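Local coordinates for protein UDP-L-Rhamnose Synthase (Acanthamoeba polyphaga mimivirus, PDB 7JID) that probably makes UDP-L-rhamnose as an oxidoreductase of the RmlD family, binding NADP and the nucleotide sugar, at residues 7-12 and 53-58; 68-73 and 135-140; 104-109 and 157-162. One frame throughout, in Å; residues are numbered along the deposited sequence.

Overall arrangement
Interactions 1 and 3 lie in one six-stranded parallel sheet, that of the Rossmann-type nucleotide-binding domain. Their centres are about 12 Å apart. Strands 54-57 and 103-109 are neighbours, so 7-12, 53-58, 104-109 and 157-162 lie on four consecutive strands. Both contacts touch the bound NADP. Interaction 2 lies beyond the sheet, about 24 Å from interaction 1 and 19 Å from interaction 3, centre to centre. It joins the loop before helix 79-99 to the start of helix 138-150 and meets the nucleotide sugar. Interaction 1 closes before the others open. Interactions 2 and 3 alternate along the chain and touch where Tyr139 OH packs on Thr109 CB, beside the sugar.

Interaction 1: 7-12 and 53-58; sequences LIFGNK and DRVMSF. With NAP (NADP nicotinamide-adenine-dinucleotide phosphate), chain D.
Ile8 and Met56 lie side by side on one face of a parallel strand pair, both pointing the same way. The tip of the isoleucine, CD1, rests 3.7 Å from CG of Met56. Its other branch serves a different partner: Ile8 CG2 reaches the edge of the Phe58 ring, in plane with it, 3.7 Å from CD2. Ile8 can serve both because chi1 of -50° sets CG1 beside its own backbone N and leaves CG2 beside the carbonyl carbon. On the other face the Phe9 ring crosses Val55 obliquely, with CD2 of Phe9 3.9 Å from CG1 of Val55. The same ring edge has Met56 O in its plane.

The backbone sets this register. Leu7, Ile8 and Phe9 pair with Val55, Met56 and Ser57. Leu7 gives its N-H to Arg54 O at 2.8 Å and accepts at its own O from Met56 N at 3.0 Å. Phe9 repeats the pattern: its N bonds to Met56 O, and its O takes the N-H of Phe58, at 2.9 Å, from a donor tilted 33° out of the carbonyl plane. This last bond brings Phe58 beside Gly10 where the strands end. There both residues meet NADP: Phe58 O is 3.1 Å from C5D of the cofactor, and Gly10 CA is 3.8 Å from O4B. Such a site at the carboxyl ends of parallel strands is characteristic of the Rossmann fold.

Farther out, Arg54 turns away and bonds to the backbone oxygens of Ala206 and Arg207. Strand 29-32 flanks 5-9, and strand 103-109 flanks 54-57. Helix 14-25 packs on the Ile8 and Met56 face, and helix 79-99 on the Phe9 and Val55 face.

Interaction 2: 68-73 and 135-140; sequences STIDYL and FGSSYS. With AWU ([[(2~{R},3~{S},4~{R},5~{R})-5-[2,4-bis(oxidanylidene)pyrimidin-1-yl]-3,4-bis(oxidanyl)oxolan-2-yl]methoxy-oxidanyl-phosphoryl] [(2~{R},3~{R},4~{R},5~{R},6~{S})-6-methyl-3,4,5-tris(oxidanyl)oxan-2-yl] hydrogen phosphate), chain C.
Ile70 and Tyr139 meet where the 3-10 turn 70-73 comes up against the first turn of helix 138-150, their CA atoms 6.3 Å apart. This is a wall of the nucleotide-sugar pocket in an RmlD-family Rossmann protein. An ST turn opens the first segment, with Thr69 OG1 accepting from Asp71 N. An N-cap opens the second: Ser137 OG takes the N-H of Ser140 at 3.0 Å.

The main side-chain contact is a CH-pi interaction. Ile70 CG2 sits over one face of the Tyr139 ring, 4.0 Å from its centroid and 21° off the normal. The two side chains cross at about a right angle. Chi1 of 61° places CG1 of Ile70 between its backbone N and carbonyl carbon, and CD1 then extends to the capping serine, 3.5 Å from Ser137 OG. Leu73 adds a second apolar contact. Its CD1 comes near the ring plane of Tyr139 and packs 3.8 Å from CB. A water bridges the two backbones, donating to Ile70 O and accepting from Tyr139 N.

Both sides of the contact hold the ligand. The N-H of Ile70 bonds to the phosphate oxygen O2B. Tyr139 also touches NADP, so it borders both ligands. A tyrosine in this place fits the active-site tyrosine of the family, whose partner lysine one helical turn on would correspond to Lys143.

Outside the pair, Asp71 forms a salt bridge with Arg257, which also binds the nucleotide sugar. Ser138 N bonds to Glu74, and Ser138 packs on Leu79 of the second subunit. At the end of the Tyr139 ring, OH is 2.8 Å from the rhamnose oxygen O4' in a hydrogen bond where either could donate.

Interaction 3: 104-109 and 157-162; sequences LTYLGT and VLNLRI. With NAP (NADP nicotinamide-adenine-dinucleotide phosphate), chain D.
Leu107 and Ile162 form the apolar centre near the carboxyl ends of two parallel strands. They cross at about a right angle, with CD1 of Leu107 3.7 Å from CG2 of Ile162. The same CD1 packs on CB of Leu160. Chi1 of -164° directs the Leu107 branches across toward the neighbouring strand, while CD2 also lies 3.9 Å from C1D of NADP. On the opposite face Leu104 and Val157 lie side by side, CD2 to CG2.

Four backbone bonds join the strands. Leu158 N bonds to Leu104 O, Tyr106 N to Leu158 O, and Leu160 N to Tyr106 O. The fourth, from Gly108 N to Leu160 O, is short at 2.7 Å but bent to 134° at the hydrogen.

The polar edge lies on the Leu104 and Val157 face. Asn159 OD1 approaches the edge of the Tyr106 ring, 3.2 Å from CD2, with ring and amide planes 26° apart. It also accepts from a water at 2.8 Å. The amide's ND2 bonds to Thr213 and Asp147, which should fix its rotation. Tyr106 OH bonds to Lys143 of helix 138-150. The Arg161 chain passes along Thr109, with CG 3.5 Å from Thr109 O, and its guanidinium continues outward to Asn215 and a salt bridge with Asp147.

Thr109 OG1 bonds to the rhamnose O4' and to Cys111 N. The pair thus carries a ligand-binding strand end, as expected for the central parallel sheet of a Rossmann-type short-chain dehydrogenase/reductase fold.

Interaction 1: 7-12 and 53-58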
loop_
_atom_site.group_PDB
_atom_site.type_symbol
_atom_site.label_atom_id
_atom_site.label_comp_id
_atom_site.label_asym_id
_atom_site.label_seq_id
_atom_site.Cartn_x
_atom_site.Cartn_y
_atom_site.Cartn_z
ATOM N N LEU A 7 23.217 -9.650 -3.169
ATOM C CA LEU A 7 22.186 -9.624 -4.222
ATOM C C LEU A 7 21.540 -8.230 -4.216
ATOM O O LEU A 7 20.986 -7.884 -3.174
ATOM C CB LEU A 7 21.153 -10.713 -3.945
ATOM C CG LEU A 7 19.983 -10.752 -4.922
ATOM C CD1 LEU A 7 20.473 -11.000 -6.339
ATOM C CD2 LEU A 7 18.976 -11.779 -4.506
ATOM N N ILE A 8 21.627 -7.534 -5.334
ATOM C CA ILE A 8 21.192 -6.109 -5.427
ATOM C C ILE A 8 19.987 -6.021 -6.360
ATOM O O ILE A 8 20.136 -6.233 -7.575
ATOM C CB ILE A 8 22.344 -5.196 -5.887
ATOM C CG1 ILE A 8 23.639 -5.392 -5.077
ATOM C CG2 ILE A 8 21.881 -3.733 -5.883
ATOM C CD1 ILE A 8 23.470 -5.257 -3.582
ATOM N N PHE A 9 18.878 -5.565 -5.806
ATOM C CA PHE A 9 17.672 -5.160 -6.557
ATOM C C PHE A 9 17.785 -3.667 -6.865
ATOM O O PHE A 9 18.170 -2.918 -5.956
ATOM C CB PHE A 9 16.425 -5.426 -5.723
ATOM C CG PHE A 9 16.063 -6.887 -5.661
ATOM C CD1 PHE A 9 15.147 -7.447 -6.538
ATOM C CD2 PHE A 9 16.661 -7.706 -4.716
ATOM C CE1 PHE A 9 14.862 -8.801 -6.489
ATOM C CE2 PHE A 9 16.365 -9.058 -4.659
ATOM C CZ PHE A 9 15.451 -9.603 -5.542
ATOM N N GLY A 10 17.550 -3.269 -8.108
ATOM C CA GLY A 10 17.774 -1.883 -8.548
ATOM C C GLY A 10 19.231 -1.629 -8.905
ATOM O O GLY A 10 19.690 -0.461 -8.896
ATOM N N ASN A 11 19.995 -2.685 -9.214
ATOM C CA ASN A 11 21.452 -2.483 -9.417
ATOM C C ASN A 11 21.760 -1.700 -10.705
ATOM O O ASN A 11 22.897 -1.248 -10.816
ATOM C CB ASN A 11 22.222 -3.793 -9.361
ATOM C CG ASN A 11 22.078 -4.563 -10.639
ATOM O OD1 ASN A 11 23.065 -4.784 -11.354
ATOM N ND2 ASN A 11 20.853 -4.972 -10.908
ATOM N N LYS A 12 20.812 -1.512 -11.632
ATOM C CA LYS A 12 20.974 -0.686 -12.852
ATOM C C LYS A 12 20.507 0.737 -12.590
ATOM O O LYS A 12 20.654 1.585 -13.459
ATOM C CB LYS A 12 20.157 -1.251 -14.017
ATOM C CG LYS A 12 20.501 -2.680 -14.382
ATOM C CD LYS A 12 21.979 -2.923 -14.522
ATOM C CE LYS A 12 22.347 -3.592 -15.831
ATOM N NZ LYS A 12 22.330 -2.618 -16.951
ATOM N N ASP A 53 24.563 -13.526 0.995
ATOM C CA ASP A 53 24.828 -13.171 2.406
ATOM C C ASP A 53 24.082 -11.885 2.774
ATOM O O ASP A 53 23.721 -11.725 3.932
ATOM C CB ASP A 53 26.331 -12.991 2.639
ATOM C CG ASP A 53 27.112 -14.263 2.322
ATOM O OD1 ASP A 53 26.880 -15.226 3.038
ATOM O OD2 ASP A 53 27.844 -14.276 1.320
ATOM N N ARG A 54 23.841 -11.055 1.771
ATOM C CA ARG A 54 23.171 -9.749 1.974
ATOM C C ARG A 54 22.273 -9.514 0.775
ATOM O O ARG A 54 22.710 -9.780 -0.373
ATOM C CB ARG A 54 24.189 -8.612 2.082
ATOM C CG ARG A 54 25.162 -8.661 3.254
ATOM C CD ARG A 54 24.496 -8.681 4.624
ATOM N NE ARG A 54 25.550 -8.618 5.635
ATOM C CZ ARG A 54 26.169 -9.700 6.140
ATOM N NH1 ARG A 54 25.813 -10.907 5.728
ATOM N NH2 ARG A 54 27.165 -9.556 7.003
ATOM N N VAL A 55 21.117 -8.907 1.012
ATOM C CA VAL A 55 20.252 -8.372 -0.070
ATOM C C VAL A 55 20.109 -6.860 0.147
ATOM O O VAL A 55 19.977 -6.428 1.293
ATOM C CB VAL A 55 18.899 -9.099 -0.081
ATOM C CG1 VAL A 55 17.964 -8.535 -1.133
ATOM C CG2 VAL A 55 19.103 -10.601 -0.303
ATOM N N MET A 56 20.127 -6.124 -0.937
ATOM C CA MET A 56 19.844 -4.662 -0.855
ATOM C C MET A 56 18.798 -4.287 -1.889
ATOM O O MET A 56 18.791 -4.831 -2.988
ATOM C CB MET A 56 21.097 -3.807 -1.048
ATOM C CG MET A 56 22.315 -4.283 -0.244
ATOM S SD MET A 56 23.726 -3.133 -0.298
ATOM C CE MET A 56 23.214 -2.042 1.028
ATOM N N SER A 57 17.969 -3.324 -1.510
ATOM C CA SER A 57 16.868 -2.784 -2.327
ATOM C C SER A 57 17.144 -1.303 -2.633
ATOM O O SER A 57 17.062 -0.463 -1.708
ATOM C CB SER A 57 15.535 -2.944 -1.661
ATOM O OG SER A 57 14.513 -2.388 -2.493
ATOM N N PHE A 58 17.374 -1.010 -3.900
ATOM C CA PHE A 58 17.481 0.366 -4.447
ATOM C C PHE A 58 16.408 0.591 -5.489
ATOM O O PHE A 58 16.728 1.128 -6.551
ATOM C CB PHE A 58 18.893 0.627 -4.956
ATOM C CG PHE A 58 19.932 0.360 -3.907
ATOM C CD1 PHE A 58 19.962 1.108 -2.746
ATOM C CD2 PHE A 58 20.805 -0.715 -4.023
ATOM C CE1 PHE A 58 20.869 0.845 -1.731
ATOM C CE2 PHE A 58 21.735 -0.954 -3.022
ATOM C CZ PHE A 58 21.742 -0.211 -1.870
HETATM P PA NAP D . 16.336 5.019 -10.290
HETATM O O1A NAP D . 17.587 5.445 -11.024
HETATM O O2A NAP D . 15.011 5.183 -10.968
HETATM O O5B NAP D . 16.630 3.506 -9.927
HETATM C C5B NAP D . 15.569 2.640 -9.523
HETATM C C4B NAP D . 15.751 1.195 -9.961
HETATM O O4B NAP D . 14.758 0.353 -9.390
HETATM C C3B NAP D . 15.634 1.121 -11.477
HETATM O O3B NAP D . 16.809 0.372 -11.867
HETATM C C2B NAP D . 14.345 0.333 -11.670
HETATM O O2B NAP D . 14.517 -0.559 -12.730
HETATM C C1B NAP D . 14.213 -0.487 -10.388
HETATM N N9A NAP D . 12.901 -0.975 -10.009
HETATM C C8A NAP D . 11.810 -0.255 -9.786
HETATM N N7A NAP D . 10.798 -1.039 -9.409
HETATM C C5A NAP D . 11.255 -2.298 -9.406
HETATM C C6A NAP D . 10.671 -3.555 -9.139
HETATM N N6A NAP D . 9.404 -3.610 -8.798
HETATM N N1A NAP D . 11.486 -4.657 -9.272
HETATM C C2A NAP D . 12.776 -4.516 -9.608
HETATM N N3A NAP D . 13.412 -3.369 -9.894
HETATM C C4A NAP D . 12.653 -2.246 -9.777
HETATM O O3 NAP D . 16.121 5.694 -8.844
HETATM P PN NAP D . 17.247 5.947 -7.700
HETATM O O1N NAP D . 17.125 7.452 -7.529
HETATM O O2N NAP D . 18.503 5.196 -7.842
HETATM O O5D NAP D . 16.456 5.405 -6.439
HETATM C C5D NAP D . 16.488 4.136 -5.802
HETATM C C4D NAP D . 15.201 4.012 -4.934
HETATM O O4D NAP D . 15.598 3.833 -3.611
HETATM C C3D NAP D . 14.445 5.323 -4.984
HETATM O O3D NAP D . 13.097 5.227 -4.388
HETATM C C2D NAP D . 15.552 6.089 -4.223
HETATM O O2D NAP D . 15.252 7.372 -3.655
HETATM C C1D NAP D . 15.933 5.136 -3.121
HETATM P P2B NAP D . 13.564 -0.520 -13.999
HETATM O O1X NAP D . 13.966 0.592 -14.868
HETATM O O2X NAP D . 14.019 -1.867 -14.593
HETATM O O3X NAP D . 12.073 -0.476 -13.650
#

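Interaction 2: 68-73 and 135-140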
loop_
_atom_site.group_PDB
_atom_site.type_symbol
_atom_site.label_atom_id
_atom_site.label_comp_id
_atom_site.label_asym_id
_atom_site.label_seq_id
_atom_site.Cartn_x
_atom_site.Cartn_y
_atom_site.Cartn_z
ATOM N N SER A 68 10.325 14.022 -14.897
ATOM C CA SER A 68 11.652 13.693 -14.305
ATOM C C SER A 68 11.594 13.667 -12.772
ATOM O O SER A 68 12.678 13.671 -12.144
ATOM C CB SER A 68 12.730 14.652 -14.752
ATOM O OG SER A 68 12.338 15.998 -14.513
ATOM N N THR A 69 10.386 13.739 -12.228
ATOM C CA THR A 69 10.155 13.885 -10.769
ATOM C C THR A 69 9.015 12.970 -10.335
ATOM O O THR A 69 8.311 12.399 -11.172
ATOM C CB THR A 69 9.840 15.332 -10.357
ATOM O OG1 THR A 69 8.491 15.597 -10.709
ATOM C CG2 THR A 69 10.798 16.340 -10.964
ATOM N N ILE A 70 8.754 12.949 -9.027
ATOM C CA ILE A 70 7.637 12.175 -8.449
ATOM C C ILE A 70 6.311 12.696 -8.960
ATOM O O ILE A 70 5.302 12.015 -8.746
ATOM C CB ILE A 70 7.688 12.175 -6.915
ATOM C CG1 ILE A 70 7.583 13.600 -6.340
ATOM C CG2 ILE A 70 8.926 11.418 -6.464
ATOM C CD1 ILE A 70 7.139 13.661 -4.892
ATOM N N ASP A 71 6.287 13.812 -9.700
ATOM C CA ASP A 71 5.019 14.251 -10.310
ATOM C C ASP A 71 4.472 13.153 -11.237
ATOM O O ASP A 71 3.259 13.112 -11.501
ATOM C CB ASP A 71 5.245 15.553 -11.078
ATOM C CG ASP A 71 5.143 16.772 -10.191
ATOM O OD1 ASP A 71 5.026 16.582 -8.978
ATOM O OD2 ASP A 71 5.019 17.894 -10.762
ATOM N N TYR A 72 5.350 12.290 -11.727
ATOM C CA TYR A 72 5.049 11.191 -12.672
ATOM C C TYR A 72 3.897 10.390 -12.062
ATOM O O TYR A 72 2.999 9.929 -12.781
ATOM C CB TYR A 72 6.291 10.335 -12.894
ATOM C CG TYR A 72 6.013 9.019 -13.569
ATOM C CD1 TYR A 72 5.978 7.824 -12.863
ATOM C CD2 TYR A 72 5.786 8.989 -14.925
ATOM C CE1 TYR A 72 5.674 6.623 -13.485
ATOM C CE2 TYR A 72 5.508 7.796 -15.566
ATOM C CZ TYR A 72 5.482 6.607 -14.860
ATOM O OH TYR A 72 5.169 5.451 -15.535
ATOM N N LEU A 73 3.924 10.152 -10.733
ATOM C CA LEU A 73 2.949 9.243 -10.076
ATOM C C LEU A 73 1.569 9.864 -9.913
ATOM O O LEU A 73 0.671 9.130 -9.523
ATOM C CB LEU A 73 3.457 8.795 -8.698
ATOM C CG LEU A 73 4.816 8.109 -8.729
ATOM C CD1 LEU A 73 5.408 8.033 -7.333
ATOM C CD2 LEU A 73 4.669 6.738 -9.352
ATOM N N PHE A 135 1.509 14.318 3.594
ATOM C CA PHE A 135 0.634 13.536 2.694
ATOM C C PHE A 135 0.429 14.272 1.379
ATOM O O PHE A 135 -0.559 13.979 0.722
ATOM C CB PHE A 135 -0.658 13.163 3.415
ATOM C CG PHE A 135 -0.449 12.572 4.774
ATOM C CD1 PHE A 135 -0.007 11.261 4.918
ATOM C CD2 PHE A 135 -0.776 13.280 5.931
ATOM C CE1 PHE A 135 0.172 10.701 6.176
ATOM C CE2 PHE A 135 -0.587 12.704 7.195
ATOM C CZ PHE A 135 -0.125 11.410 7.314
ATOM N N GLY A 136 1.330 15.193 1.020
ATOM C CA GLY A 136 1.089 16.131 -0.089
ATOM C C GLY A 136 1.544 15.664 -1.450
ATOM O O GLY A 136 1.383 16.424 -2.461
ATOM N N SER A 137 2.118 14.462 -1.564
ATOM C CA SER A 137 2.387 13.832 -2.877
ATOM C C SER A 137 1.932 12.367 -2.751
ATOM O O SER A 137 2.010 11.777 -1.644
ATOM C CB SER A 137 3.814 13.933 -3.317
ATOM O OG SER A 137 4.654 13.177 -2.449
ATOM N N SER A 138 1.572 11.742 -3.854
ATOM C CA SER A 138 1.175 10.315 -3.856
ATOM C C SER A 138 2.384 9.451 -3.489
ATOM O O SER A 138 2.228 8.460 -2.718
ATOM C CB SER A 138 0.545 9.929 -5.160
ATOM O OG SER A 138 -0.721 10.592 -5.290
ATOM N N TYR A 139 3.564 9.863 -3.956
ATOM C CA TYR A 139 4.868 9.222 -3.594
ATOM C C TYR A 139 5.013 9.203 -2.080
ATOM O O TYR A 139 5.273 8.161 -1.438
ATOM C CB TYR A 139 6.047 9.995 -4.159
ATOM C CG TYR A 139 7.391 9.471 -3.718
ATOM C CD1 TYR A 139 7.950 8.332 -4.292
ATOM C CD2 TYR A 139 8.132 10.154 -2.773
ATOM C CE1 TYR A 139 9.190 7.869 -3.878
ATOM C CE2 TYR A 139 9.390 9.705 -2.366
ATOM C CZ TYR A 139 9.922 8.569 -2.942
ATOM O OH TYR A 139 11.165 8.134 -2.530
ATOM N N SER A 140 4.852 10.371 -1.456
ATOM C CA SER A 140 5.128 10.520 -0.017
ATOM C C SER A 140 4.104 9.699 0.767
ATOM O O SER A 140 4.438 9.055 1.784
ATOM C CB SER A 140 5.166 11.947 0.437
ATOM O OG SER A 140 6.353 12.580 -0.016
HETATM P PA AWU C . 12.062 17.554 -7.475
HETATM O O1A AWU C . 10.646 17.706 -7.885
HETATM O O2A AWU C . 13.140 17.707 -8.535
HETATM O O3A AWU C . 12.523 16.112 -6.872
HETATM P PB AWU C . 11.557 14.987 -6.151
HETATM O O1B AWU C . 10.653 15.530 -5.017
HETATM O O2B AWU C . 10.917 14.129 -7.266
HETATM O O3B AWU C . 12.724 14.173 -5.419
HETATM C "C5'" AWU C . 12.651 10.843 -3.990
HETATM O "O5'" AWU C . 12.923 11.944 -4.835
HETATM C "C4'" AWU C . 13.384 11.020 -2.671
HETATM O "O4'" AWU C . 13.003 10.011 -1.709
HETATM C "C3'" AWU C . 13.042 12.360 -2.108
HETATM O "O3'" AWU C . 13.938 12.626 -1.062
HETATM C "C2'" AWU C . 13.241 13.498 -3.104
HETATM C "C1'" AWU C . 12.631 13.206 -4.403
HETATM N N1 AWU C . 12.082 22.708 -6.850
HETATM C C2 AWU C . 12.268 24.059 -7.089
HETATM O O2 AWU C . 12.939 24.746 -6.292
HETATM N N3 AWU C . 11.820 24.578 -8.276
HETATM C C4 AWU C . 11.074 23.846 -9.146
HETATM O O4 AWU C . 10.715 24.405 -10.247
HETATM C C5 AWU C . 10.905 22.481 -8.913
HETATM C C6 AWU C . 11.321 21.933 -7.704
HETATM C C1C AWU C . 12.570 22.092 -5.584
HETATM C C2C AWU C . 11.572 21.236 -4.805
HETATM C C3C AWU C . 12.512 20.248 -4.069
HETATM C C4C AWU C . 13.624 20.110 -5.058
HETATM C C5C AWU C . 13.673 18.793 -5.804
HETATM C "C6'" AWU C . 13.138 9.626 -4.774
HETATM O "O2'" AWU C . 14.622 13.586 -3.385
HETATM O O2C AWU C . 10.879 22.061 -3.902
HETATM O O3C AWU C . 13.072 20.847 -2.915
HETATM O O4C AWU C . 13.475 21.114 -6.053
HETATM O O5C AWU C . 12.341 18.570 -6.321
HETATM O O HOH W 1 3.869 11.798 -6.258
#

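Interaction 3: 104-109 and 157-162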
loop_
_atom_site.group_PDB
_atom_site.type_symbol
_atom_site.label_atom_id
_atom_site.label_comp_id
_atom_site.label_asym_id
_atom_site.label_seq_id
_atom_site.Cartn_x
_atom_site.Cartn_y
_atom_site.Cartn_z
ATOM N N LEU A 104 18.428 -7.683 4.968
ATOM C CA LEU A 104 17.954 -6.810 3.868
ATOM C C LEU A 104 18.225 -5.362 4.260
ATOM O O LEU A 104 17.820 -4.972 5.348
ATOM C CB LEU A 104 16.467 -7.021 3.642
ATOM C CG LEU A 104 15.785 -6.075 2.641
ATOM C CD1 LEU A 104 16.367 -6.258 1.254
ATOM C CD2 LEU A 104 14.307 -6.361 2.637
ATOM N N THR A 105 18.844 -4.629 3.349
ATOM C CA THR A 105 18.890 -3.151 3.388
ATOM C C THR A 105 17.835 -2.639 2.408
ATOM O O THR A 105 17.972 -2.882 1.224
ATOM C CB THR A 105 20.282 -2.594 3.072
ATOM O OG1 THR A 105 21.247 -3.214 3.940
ATOM C CG2 THR A 105 20.308 -1.095 3.254
ATOM N N TYR A 106 16.883 -1.887 2.937
ATOM C CA TYR A 106 15.864 -1.163 2.159
ATOM C C TYR A 106 16.221 0.328 2.157
ATOM O O TYR A 106 16.196 0.955 3.189
ATOM C CB TYR A 106 14.463 -1.434 2.711
ATOM C CG TYR A 106 13.438 -0.445 2.226
ATOM C CD1 TYR A 106 13.065 -0.411 0.883
ATOM C CD2 TYR A 106 12.836 0.405 3.115
ATOM C CE1 TYR A 106 12.144 0.519 0.439
ATOM C CE2 TYR A 106 11.909 1.348 2.686
ATOM C CZ TYR A 106 11.539 1.359 1.353
ATOM O OH TYR A 106 10.659 2.286 0.854
ATOM N N LEU A 107 16.519 0.876 0.987
ATOM C CA LEU A 107 16.750 2.345 0.867
ATOM C C LEU A 107 15.402 3.028 0.694
ATOM O O LEU A 107 14.776 2.857 -0.373
ATOM C CB LEU A 107 17.688 2.665 -0.286
ATOM C CG LEU A 107 18.266 4.089 -0.227
ATOM C CD1 LEU A 107 18.941 4.390 1.096
ATOM C CD2 LEU A 107 19.264 4.294 -1.359
ATOM N N GLY A 108 14.890 3.612 1.790
ATOM C CA GLY A 108 13.603 4.320 1.805
ATOM C C GLY A 108 13.802 5.816 1.680
ATOM O O GLY A 108 14.695 6.301 0.994
ATOM N N THR A 109 12.918 6.534 2.338
ATOM C CA THR A 109 12.856 7.998 2.211
ATOM C C THR A 109 12.452 8.641 3.527
ATOM O O THR A 109 11.588 8.094 4.239
ATOM C CB THR A 109 11.939 8.394 1.046
ATOM O OG1 THR A 109 11.988 9.816 0.934
ATOM C CG2 THR A 109 10.512 7.927 1.257
ATOM N N VAL A 157 15.320 -6.109 8.907
ATOM C CA VAL A 157 15.502 -5.164 7.762
ATOM C C VAL A 157 16.116 -3.853 8.251
ATOM O O VAL A 157 15.646 -3.317 9.273
ATOM C CB VAL A 157 14.183 -4.885 7.047
ATOM C CG1 VAL A 157 14.318 -3.808 5.986
ATOM C CG2 VAL A 157 13.603 -6.168 6.462
ATOM N N LEU A 158 17.074 -3.356 7.505
ATOM C CA LEU A 158 17.644 -2.023 7.707
ATOM C C LEU A 158 16.862 -1.053 6.804
ATOM O O LEU A 158 17.036 -1.160 5.580
ATOM C CB LEU A 158 19.139 -2.025 7.376
ATOM C CG LEU A 158 19.896 -0.717 7.604
ATOM C CD1 LEU A 158 19.811 -0.299 9.061
ATOM C CD2 LEU A 158 21.317 -0.873 7.104
ATOM N N ASN A 159 16.110 -0.139 7.393
ATOM C CA ASN A 159 15.269 0.853 6.682
ATOM C C ASN A 159 15.966 2.216 6.762
ATOM O O ASN A 159 15.878 2.871 7.788
ATOM C CB ASN A 159 13.851 0.783 7.221
ATOM C CG ASN A 159 13.015 1.964 6.789
ATOM O OD1 ASN A 159 13.075 2.338 5.623
ATOM N ND2 ASN A 159 12.197 2.452 7.698
ATOM N N LEU A 160 16.574 2.647 5.682
ATOM C CA LEU A 160 17.361 3.903 5.681
ATOM C C LEU A 160 16.538 5.016 5.014
ATOM O O LEU A 160 16.086 4.854 3.869
ATOM C CB LEU A 160 18.698 3.741 4.957
ATOM C CG LEU A 160 19.627 2.711 5.598
ATOM C CD1 LEU A 160 20.911 2.620 4.818
ATOM C CD2 LEU A 160 19.856 2.988 7.082
ATOM N N ARG A 161 16.233 6.065 5.765
ATOM C CA ARG A 161 15.514 7.229 5.202
ATOM C C ARG A 161 16.463 8.292 4.649
ATOM O O ARG A 161 17.040 9.118 5.395
ATOM C CB ARG A 161 14.633 7.794 6.317
ATOM C CG ARG A 161 13.552 6.876 6.839
ATOM C CD ARG A 161 12.806 7.687 7.865
ATOM N NE ARG A 161 11.776 7.009 8.589
ATOM C CZ ARG A 161 11.366 7.335 9.810
ATOM N NH1 ARG A 161 12.016 8.259 10.505
ATOM N NH2 ARG A 161 10.341 6.682 10.331
ATOM N N ILE A 162 16.712 8.268 3.329
ATOM C CA ILE A 162 17.503 9.341 2.673
ATOM C C ILE A 162 16.524 10.434 2.231
ATOM O O ILE A 162 15.327 10.144 2.066
ATOM C CB ILE A 162 18.361 8.818 1.515
ATOM C CG1 ILE A 162 17.502 8.155 0.436
ATOM C CG2 ILE A 162 19.457 7.914 2.062
ATOM C CD1 ILE A 162 18.210 8.117 -0.906
HETATM P PA NAP D . 16.336 5.019 -10.290
HETATM O O1A NAP D . 17.587 5.445 -11.024
HETATM O O2A NAP D . 15.011 5.183 -10.968
HETATM O O5B NAP D . 16.630 3.506 -9.927
HETATM C C5B NAP D . 15.569 2.640 -9.523
HETATM C C4B NAP D . 15.751 1.195 -9.961
HETATM O O4B NAP D . 14.758 0.353 -9.390
HETATM C C3B NAP D . 15.634 1.121 -11.477
HETATM O O3B NAP D . 16.809 0.372 -11.867
HETATM C C2B NAP D . 14.345 0.333 -11.670
HETATM O O2B NAP D . 14.517 -0.559 -12.730
HETATM C C1B NAP D . 14.213 -0.487 -10.388
HETATM N N9A NAP D . 12.901 -0.975 -10.009
HETATM C C8A NAP D . 11.810 -0.255 -9.786
HETATM N N7A NAP D . 10.798 -1.039 -9.409
HETATM C C5A NAP D . 11.255 -2.298 -9.406
HETATM C C6A NAP D . 10.671 -3.555 -9.139
HETATM N N6A NAP D . 9.404 -3.610 -8.798
HETATM N N1A NAP D . 11.486 -4.657 -9.272
HETATM C C2A NAP D . 12.776 -4.516 -9.608
HETATM N N3A NAP D . 13.412 -3.369 -9.894
HETATM C C4A NAP D . 12.653 -2.246 -9.777
HETATM O O3 NAP D . 16.121 5.694 -8.844
HETATM P PN NAP D . 17.247 5.947 -7.700
HETATM O O1N NAP D . 17.125 7.452 -7.529
HETATM O O2N NAP D . 18.503 5.196 -7.842
HETATM O O5D NAP D . 16.456 5.405 -6.439
HETATM C C5D NAP D . 16.488 4.136 -5.802
HETATM C C4D NAP D . 15.201 4.012 -4.934
HETATM O O4D NAP D . 15.598 3.833 -3.611
HETATM C C3D NAP D . 14.445 5.323 -4.984
HETATM O O3D NAP D . 13.097 5.227 -4.388
HETATM C C2D NAP D . 15.552 6.089 -4.223
HETATM O O2D NAP D . 15.252 7.372 -3.655
HETATM C C1D NAP D . 15.933 5.136 -3.121
HETATM P P2B NAP D . 13.564 -0.520 -13.999
HETATM O O1X NAP D . 13.966 0.592 -14.868
HETATM O O2X NAP D . 14.019 -1.867 -14.593
HETATM O O3X NAP D . 12.073 -0.476 -13.650
HETATM O O HOH W 2 11.598 4.549 4.647
#